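Local coordinates for protein CurF (Lyngbya majuscula, PDB 2Q35) that probably decarboxylates a carrier-bound acyl intermediate during polyketide chain beta-branching, as the crotonase-fold ECH2 decarboxylase domain of CurF, at residues V4-T7 / V13-I16; H37-V42 / K49-T54; V77-L82 / I225-F230. The protein carries 1 engineered substitution. All coordinates share one frame; numbering follows the deposited sequence.

Interaction 1. Residues V4-T7 / V13-I16; sequences VQLT and VVQI
Thr7 and Gln15 face each other in the N-terminal beta hairpin of the crotonase fold and form an antiparallel hydrogen-bonded pair. Thr7 N donates to Gln15 O at 2.9 Å, and Gln15 N returns the bond to Thr7 O at 2.8 Å. The side chains of this pair run alongside each other. Thr7 OG1 comes to 3.7 Å from Gln15 CB.

One step along, Leu6 and Ile16 make a non-hydrogen-bonded pair with side chains on the other face of the sheet. Here one methyl is shared: Leu6 CD1 touches Val14 CG2 and Ile16 CG1, each at 3.7 Å. Leu6 CG stands anti to the backbone N (chi1 171°), and with chi2 at 73° this brings CD1 closer to strand 13-18, between Val14 and Ile16. Two CA-H...O contacts, from Leu6 CA to Gln15 O and from Ile16 CA to Gln5 O, add to the backbone pairing.

Further out, helix 29-44 lies against this apolar face. Val4 and Ile16 both touch its Cys38, and Leu6 meets Val41. Strand 13-18 is bonded on its far edge to strand 50-54, through Val14 and Ile16. On the Thr7 face, the amide of Gln15 is held at both atoms, NE2 by Thr17 OG1 and OE1 by Gln186 NE2 of helix 178-192. The tightest carbon pair joins two branches that cross at an angle: Val4 CG1 lies 3.4 Å from Ile16 CG2, closer than usual van der Waals contact.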
loop_
_atom_site.group_PDB
_atom_site.type_symbol
_atom_site.label_atom_id
_atom_site.label_comp_id
_atom_site.label_asym_id
_atom_site.label_seq_id
_atom_site.Cartn_x
_atom_site.Cartn_y
_atom_site.Cartn_z
ATOM N N VAL A 4 7.022 13.516 -32.053
ATOM C CA VAL A 4 7.700 12.959 -30.863
ATOM C C VAL A 4 9.191 13.052 -31.131
ATOM O O VAL A 4 9.660 12.589 -32.180
ATOM C CB VAL A 4 7.300 11.485 -30.537
ATOM C CG1 VAL A 4 7.917 11.046 -29.200
ATOM C CG2 VAL A 4 5.776 11.331 -30.488
ATOM N N GLN A 5 9.909 13.711 -30.217
ATOM C CA GLN A 5 11.328 14.023 -30.391
ATOM C C GLN A 5 12.154 13.555 -29.210
ATOM O O GLN A 5 11.764 13.720 -28.042
ATOM C CB GLN A 5 11.529 15.536 -30.577
ATOM C CG GLN A 5 10.876 16.096 -31.858
ATOM C CD GLN A 5 11.736 15.866 -33.079
ATOM O OE1 GLN A 5 12.970 15.813 -32.983
ATOM N NE2 GLN A 5 11.097 15.726 -34.236
ATOM N N LEU A 6 13.329 13.019 -29.528
ATOM C CA LEU A 6 14.272 12.540 -28.524
ATOM C C LEU A 6 15.437 13.512 -28.432
ATOM O O LEU A 6 16.034 13.887 -29.464
ATOM C CB LEU A 6 14.764 11.137 -28.913
ATOM C CG LEU A 6 15.916 10.532 -28.124
ATOM C CD1 LEU A 6 15.465 10.132 -26.778
ATOM C CD2 LEU A 6 16.403 9.299 -28.864
ATOM N N THR A 7 15.724 13.966 -27.210
ATOM C CA THR A 7 16.896 14.798 -26.961
ATOM C C THR A 7 17.759 14.234 -25.831
ATOM O O THR A 7 17.260 13.527 -24.935
ATOM C CB THR A 7 16.499 16.253 -26.599
ATOM O OG1 THR A 7 15.543 16.230 -25.524
ATOM C CG2 THR A 7 15.912 16.974 -27.840
ATOM N N VAL A 13 21.044 10.360 -19.598
ATOM C CA VAL A 13 19.621 10.694 -19.424
ATOM C C VAL A 13 19.110 11.286 -20.738
ATOM O O VAL A 13 19.753 12.187 -21.338
ATOM C CB VAL A 13 19.412 11.722 -18.260
ATOM C CG1 VAL A 13 17.951 12.026 -18.056
ATOM C CG2 VAL A 13 19.970 11.166 -16.969
ATOM N N VAL A 14 17.962 10.805 -21.192
ATOM C CA VAL A 14 17.361 11.333 -22.435
ATOM C C VAL A 14 15.913 11.724 -22.220
ATOM O O VAL A 14 15.282 11.271 -21.278
ATOM C CB VAL A 14 17.513 10.363 -23.645
ATOM C CG1 VAL A 14 18.962 10.003 -23.831
ATOM C CG2 VAL A 14 16.652 9.144 -23.444
ATOM N N GLN A 15 15.411 12.604 -23.072
ATOM C CA GLN A 15 14.048 13.057 -22.951
ATOM C C GLN A 15 13.287 12.751 -24.229
ATOM O O GLN A 15 13.750 13.073 -25.326
ATOM C CB GLN A 15 14.042 14.575 -22.637
ATOM C CG GLN A 15 12.638 15.159 -22.409
ATOM C CD GLN A 15 12.693 16.655 -22.087
ATOM O OE1 GLN A 15 13.526 17.071 -21.293
ATOM N NE2 GLN A 15 11.843 17.457 -22.739
ATOM N N ILE A 16 12.112 12.129 -24.080
ATOM C CA ILE A 16 11.191 11.905 -25.206
ATOM C C ILE A 16 9.997 12.810 -24.978
ATOM O O ILE A 16 9.306 12.686 -23.964
ATOM C CB ILE A 16 10.741 10.439 -25.285
ATOM C CG1 ILE A 16 11.948 9.543 -25.640
ATOM C CG2 ILE A 16 9.614 10.277 -26.313
ATOM C CD1 ILE A 16 11.658 7.981 -25.663
#

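Interaction 2. Residues H37-V42 / K49-T54; sequences HCFSVV and KVVILT
Val51 meets two helix residues, one with each of its methyls. Val51 CG2 touches Val42 CG1 at 3.9 Å. Val51 CG1 lies 4.1 Å from Phe39 CE1. The valine pair is the closer of the two. Val51 CG1 stands anti to the backbone N (chi1 170°) and CG2 anti to the carbonyl carbon, which spreads the two methyls toward different partners. Val42 has the same setting (chi1 169°), and its CG1 branch does the touching. The Phe39 ring meets Val51 CG1 at an oblique angle, and CE1 is the ring atom nearest.

All three residues are buried, and the contact is purely apolar. It belongs to a beta-alpha-beta unit of the crotonase fold: strand 13-18, helix 29-44 and strand 50-54. The helix packs on one face of the sheet and the chain then returns as a parallel neighbour of the first strand. Ile91 fills in beside both Val42 and Val51, and Cys89 touches Phe39.

Away from this patch the contact is loose. Leu53 also points toward the helix, but its side chain comes no nearer than 4.8 Å to residues 37-42. His37 and Ser40 lie on the outer side of the helix, where His37 is exposed and Ser40 partly so.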
loop_
_atom_site.group_PDB
_atom_site.type_symbol
_atom_site.label_atom_id
_atom_site.label_comp_id
_atom_site.label_asym_id
_atom_site.label_seq_id
_atom_site.Cartn_x
_atom_site.Cartn_y
_atom_site.Cartn_z
ATOM N N HIS A 37 9.105 4.882 -32.655
ATOM C CA HIS A 37 10.392 5.276 -33.191
ATOM C C HIS A 37 11.365 5.732 -32.119
ATOM O O HIS A 37 12.506 5.287 -32.055
ATOM C CB HIS A 37 10.243 6.368 -34.244
ATOM C CG HIS A 37 11.557 6.838 -34.774
ATOM N ND1 HIS A 37 12.366 6.058 -35.583
ATOM C CD2 HIS A 37 12.243 7.983 -34.549
ATOM C CE1 HIS A 37 13.470 6.726 -35.868
ATOM N NE2 HIS A 37 13.423 7.894 -35.251
ATOM N N CYS A 38 10.931 6.636 -31.259
ATOM C CA CYS A 38 11.885 7.141 -30.276
ATOM C C CYS A 38 12.337 6.070 -29.289
ATOM O O CYS A 38 13.508 6.033 -28.930
ATOM C CB CYS A 38 11.331 8.339 -29.537
ATOM S SG CYS A 38 11.239 9.822 -30.594
ATOM N N PHE A 39 11.427 5.169 -28.899
ATOM C CA PHE A 39 11.830 4.060 -28.015
ATOM C C PHE A 39 12.750 3.049 -28.715
ATOM O O PHE A 39 13.616 2.469 -28.059
ATOM C CB PHE A 39 10.635 3.396 -27.339
ATOM C CG PHE A 39 10.178 4.134 -26.098
ATOM C CD1 PHE A 39 10.877 3.990 -24.898
ATOM C CD2 PHE A 39 9.047 4.943 -26.115
ATOM C CE1 PHE A 39 10.470 4.673 -23.714
ATOM C CE2 PHE A 39 8.635 5.637 -24.946
ATOM C CZ PHE A 39 9.341 5.497 -23.748
ATOM N N SER A 40 12.603 2.898 -30.036
ATOM C CA SER A 40 13.551 2.118 -30.857
ATOM C C SER A 40 14.937 2.746 -30.817
ATOM O O SER A 40 15.940 2.088 -30.588
ATOM C CB SER A 40 13.088 2.026 -32.315
ATOM O OG SER A 40 14.044 1.313 -33.100
ATOM N N VAL A 41 14.996 4.055 -31.028
ATOM C CA VAL A 41 16.270 4.764 -30.943
ATOM C C VAL A 41 16.924 4.562 -29.569
ATOM O O VAL A 41 18.129 4.288 -29.478
ATOM C CB VAL A 41 16.072 6.256 -31.287
ATOM C CG1 VAL A 41 17.347 7.064 -31.013
ATOM C CG2 VAL A 41 15.711 6.369 -32.748
ATOM N N VAL A 42 16.130 4.684 -28.507
ATOM C CA VAL A 42 16.636 4.441 -27.153
ATOM C C VAL A 42 17.202 3.026 -27.034
ATOM O O VAL A 42 18.317 2.842 -26.541
ATOM C CB VAL A 42 15.528 4.668 -26.122
ATOM C CG1 VAL A 42 15.945 4.152 -24.736
ATOM C CG2 VAL A 42 15.247 6.176 -26.050
ATOM N N LYS A 49 20.649 5.560 -20.255
ATOM C CA LYS A 49 20.387 4.915 -18.974
ATOM C C LYS A 49 19.021 5.235 -18.364
ATOM O O LYS A 49 18.512 4.446 -17.564
ATOM C CB LYS A 49 21.459 5.279 -17.918
ATOM C CG LYS A 49 22.860 4.836 -18.226
ATOM C CD LYS A 49 23.691 5.309 -17.052
ATOM C CE LYS A 49 25.075 4.772 -17.049
ATOM N NZ LYS A 49 25.796 5.366 -15.909
ATOM N N VAL A 50 18.485 6.428 -18.654
ATOM C CA VAL A 50 17.183 6.875 -18.066
ATOM C C VAL A 50 16.422 7.615 -19.140
ATOM O O VAL A 50 17.005 8.435 -19.855
ATOM C CB VAL A 50 17.377 7.814 -16.818
ATOM C CG1 VAL A 50 16.028 8.199 -16.216
ATOM C CG2 VAL A 50 18.240 7.161 -15.740
ATOM N N VAL A 51 15.133 7.311 -19.290
ATOM C CA VAL A 51 14.270 8.043 -20.220
ATOM C C VAL A 51 13.312 8.945 -19.416
ATOM O O VAL A 51 12.689 8.474 -18.458
ATOM C CB VAL A 51 13.405 7.068 -21.021
ATOM C CG1 VAL A 51 12.343 7.847 -21.810
ATOM C CG2 VAL A 51 14.264 6.221 -21.947
ATOM N N ILE A 52 13.229 10.229 -19.774
ATOM C CA ILE A 52 12.196 11.100 -19.241
ATOM C C ILE A 52 11.152 11.283 -20.326
ATOM O O ILE A 52 11.455 11.827 -21.407
ATOM C CB ILE A 52 12.811 12.461 -18.817
ATOM C CG1 ILE A 52 13.845 12.195 -17.704
ATOM C CG2 ILE A 52 11.706 13.425 -18.293
ATOM C CD1 ILE A 52 14.550 13.413 -17.221
ATOM N N LEU A 53 9.934 10.827 -20.056
ATOM C CA LEU A 53 8.828 10.988 -21.008
ATOM C C LEU A 53 7.961 12.174 -20.594
ATOM O O LEU A 53 7.491 12.244 -19.470
ATOM C CB LEU A 53 7.978 9.716 -21.023
ATOM C CG LEU A 53 6.746 9.681 -21.932
ATOM C CD1 LEU A 53 7.083 9.885 -23.419
ATOM C CD2 LEU A 53 5.957 8.356 -21.729
ATOM N N THR A 54 7.715 13.086 -21.521
ATOM C CA THR A 54 6.976 14.302 -21.153
ATOM C C THR A 54 6.121 14.777 -22.335
ATOM O O THR A 54 6.251 14.277 -23.466
ATOM C CB THR A 54 7.936 15.386 -20.614
ATOM O OG1 THR A 54 7.199 16.356 -19.850
ATOM C CG2 THR A 54 8.715 16.087 -21.743
#

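Interaction 3. Residues V77-L82 / I225-F230; sequences VEVLDL and IHQVTF
Val79 and His226 make a small, partly buried van der Waals contact between a loop and a long helix, in the C-terminal helical region of the crotonase fold. The loop runs between helices 66-73 and 83-87, and the helix residues lie near the C-terminal end of helix 197-230. One methyl carries it. Val79 CG2 approaches the imidazole obliquely, nearest His226 CD2 and His226 NE2, both at 4.1 Å. Gln227 adds a looser approach, with Gln227 OE1 4.4 Å from Val79 CG2. The two segments bury only 68 Å² together.

The ring itself is firmly placed. His226 CG is anti to the backbone N (chi1 173°), which carries the imidazole out from the helix toward the loop. Both ring nitrogens have hydrogen-bond partners, ND1 with Thr133 O and NE2 with Lys72 NZ of helix 66-73. Phe230 CB sits 3.8 Å above one face of the His226 ring, offset toward the rim, one helical turn further along. Glycerol, probably from the crystallisation liquor, is bound about 3 Å from the His226 side chain between nearest atoms, and Leu80 N is hydrogen-bonded to glycerol. Among the neighbouring elements, Val79 also touches Leu223 of helix 197-230, Val77 and Leu80 pack on Phe68 of helix 66-73, and Ile225 and Thr229 pack on His206 and Ser199 of a second subunit.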
loop_
_atom_site.group_PDB
_atom_site.type_symbol
_atom_site.label_atom_id
_atom_site.label_comp_id
_atom_site.label_asym_id
_atom_site.label_seq_id
_atom_site.Cartn_x
_atom_site.Cartn_y
_atom_site.Cartn_z
ATOM N N VAL A 77 -13.279 0.864 -35.098
ATOM C CA VAL A 77 -11.918 0.652 -34.599
ATOM C C VAL A 77 -11.936 -0.241 -33.354
ATOM O O VAL A 77 -12.982 -0.408 -32.726
ATOM C CB VAL A 77 -11.235 2.000 -34.236
ATOM C CG1 VAL A 77 -10.746 2.723 -35.489
ATOM C CG2 VAL A 77 -12.183 2.886 -33.415
ATOM N N GLU A 78 -10.776 -0.807 -33.010
ATOM C CA GLU A 78 -10.604 -1.598 -31.786
ATOM C C GLU A 78 -9.780 -0.802 -30.767
ATOM O O GLU A 78 -9.242 0.248 -31.102
ATOM C CB GLU A 78 -9.899 -2.923 -32.088
ATOM C CG GLU A 78 -10.586 -3.808 -33.129
ATOM C CD GLU A 78 -9.684 -4.934 -33.619
ATOM O OE1 GLU A 78 -9.013 -5.571 -32.777
ATOM O OE2 GLU A 78 -9.650 -5.191 -34.847
ATOM N N VAL A 79 -9.657 -1.335 -29.549
ATOM C CA VAL A 79 -8.963 -0.668 -28.426
ATOM C C VAL A 79 -7.448 -0.496 -28.612
ATOM O O VAL A 79 -6.732 -1.469 -28.832
ATOM C CB VAL A 79 -9.215 -1.443 -27.101
ATOM C CG1 VAL A 79 -8.408 -0.857 -25.962
ATOM C CG2 VAL A 79 -10.688 -1.454 -26.759
ATOM N N LEU A 80 -6.966 0.737 -28.471
ATOM C CA LEU A 80 -5.536 1.044 -28.540
ATOM C C LEU A 80 -4.845 0.541 -27.272
ATOM O O LEU A 80 -5.361 0.726 -26.167
ATOM C CB LEU A 80 -5.332 2.570 -28.630
ATOM C CG LEU A 80 -5.856 3.329 -29.860
ATOM C CD1 LEU A 80 -6.565 4.627 -29.436
ATOM C CD2 LEU A 80 -4.742 3.618 -30.850
ATOM N N ASP A 81 -3.666 -0.052 -27.418
ATOM C CA ASP A 81 -2.916 -0.524 -26.256
ATOM C C ASP A 81 -1.440 -0.187 -26.424
ATOM O O ASP A 81 -0.723 -0.899 -27.121
ATOM C CB ASP A 81 -3.097 -2.042 -26.104
ATOM C CG ASP A 81 -2.363 -2.621 -24.889
ATOM O OD1 ASP A 81 -1.723 -1.879 -24.111
ATOM O OD2 ASP A 81 -2.429 -3.858 -24.722
ATOM N N LEU A 82 -0.997 0.889 -25.777
ATOM C CA LEU A 82 0.405 1.336 -25.838
ATOM C C LEU A 82 1.274 0.781 -24.716
ATOM O O LEU A 82 2.443 1.175 -24.564
ATOM C CB LEU A 82 0.468 2.878 -25.812
ATOM C CG LEU A 82 0.172 3.625 -27.115
ATOM C CD1 LEU A 82 -1.226 3.358 -27.669
ATOM C CD2 LEU A 82 0.394 5.147 -26.883
ATOM N N ILE A 225 -14.621 -7.237 -20.225
ATOM C CA ILE A 225 -15.707 -6.554 -19.502
ATOM C C ILE A 225 -16.015 -5.260 -20.254
ATOM O O ILE A 225 -17.181 -4.859 -20.405
ATOM C CB ILE A 225 -15.283 -6.254 -18.030
ATOM C CG1 ILE A 225 -15.002 -7.562 -17.285
ATOM C CG2 ILE A 225 -16.351 -5.411 -17.291
ATOM C CD1 ILE A 225 -14.107 -7.384 -16.059
ATOM N N HIS A 226 -14.959 -4.615 -20.744
ATOM C CA HIS A 226 -15.122 -3.396 -21.515
ATOM C C HIS A 226 -15.982 -3.614 -22.736
ATOM O O HIS A 226 -16.854 -2.810 -23.041
ATOM C CB HIS A 226 -13.769 -2.812 -21.908
ATOM C CG HIS A 226 -13.867 -1.645 -22.835
ATOM N ND1 HIS A 226 -13.988 -0.347 -22.385
ATOM C CD2 HIS A 226 -13.832 -1.577 -24.188
ATOM C CE1 HIS A 226 -14.055 0.469 -23.424
ATOM N NE2 HIS A 226 -13.963 -0.251 -24.527
ATOM N N GLN A 227 -15.757 -4.720 -23.436
ATOM C CA GLN A 227 -16.556 -4.998 -24.616
ATOM C C GLN A 227 -18.053 -5.102 -24.307
ATOM O O GLN A 227 -18.881 -4.716 -25.133
ATOM C CB GLN A 227 -16.026 -6.240 -25.325
ATOM C CG GLN A 227 -14.680 -5.988 -26.014
ATOM C CD GLN A 227 -14.789 -5.018 -27.186
ATOM O OE1 GLN A 227 -14.295 -3.881 -27.128
ATOM N NE2 GLN A 227 -15.458 -5.455 -28.252
ATOM N N VAL A 228 -18.405 -5.614 -23.126
ATOM C CA VAL A 228 -19.813 -5.719 -22.755
ATOM C C VAL A 228 -20.363 -4.340 -22.385
ATOM O O VAL A 228 -21.424 -3.939 -22.865
ATOM C CB VAL A 228 -20.022 -6.695 -21.581
ATOM C CG1 VAL A 228 -21.466 -6.668 -21.086
ATOM C CG2 VAL A 228 -19.646 -8.080 -22.013
ATOM N N THR A 229 -19.643 -3.631 -21.518
ATOM C CA THR A 229 -20.188 -2.373 -20.982
ATOM C C THR A 229 -20.149 -1.207 -21.971
ATOM O O THR A 229 -20.971 -0.273 -21.867
ATOM C CB THR A 229 -19.522 -1.971 -19.653
ATOM O OG1 THR A 229 -18.138 -1.676 -19.874
ATOM C CG2 THR A 229 -19.664 -3.066 -18.611
ATOM N N PHE A 230 -19.195 -1.246 -22.899
ATOM C CA PHE A 230 -19.086 -0.214 -23.948
ATOM C C PHE A 230 -20.211 -0.355 -24.957
ATOM O O PHE A 230 -20.744 0.646 -25.469
ATOM C CB PHE A 230 -17.726 -0.278 -24.650
ATOM C CG PHE A 230 -17.519 0.799 -25.683
ATOM C CD1 PHE A 230 -16.994 2.036 -25.322
ATOM C CD2 PHE A 230 -17.828 0.567 -27.009
ATOM C CE1 PHE A 230 -16.803 3.035 -26.280
ATOM C CE2 PHE A 230 -17.645 1.548 -27.983
ATOM C CZ PHE A 230 -17.126 2.786 -27.615
#

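How the interactions relate
The three contacts follow one another along the chain. Interactions 1 and 2 are neighbours, with centres about 6 Å apart, and share one mixed sheet. Strand 13-18 lies next to strand 50-54 there, with probable hydrogen bonds from Ile52 N to Val14 O (2.7 Å) and from Ile16 N to Ile52 O (2.8 Å). Helix 29-44 follows strand 13-18. It supplies one side of interaction 2 and also touches interaction 1, Val41 on Leu6. Interaction 3 stands apart, its centre about 30 Å from that of interaction 1 and about 27 Å from that of interaction 2. The first two belong to the sheet and the helix packed on it, while the third joins a loop to the C-terminal helical region, near a second subunit.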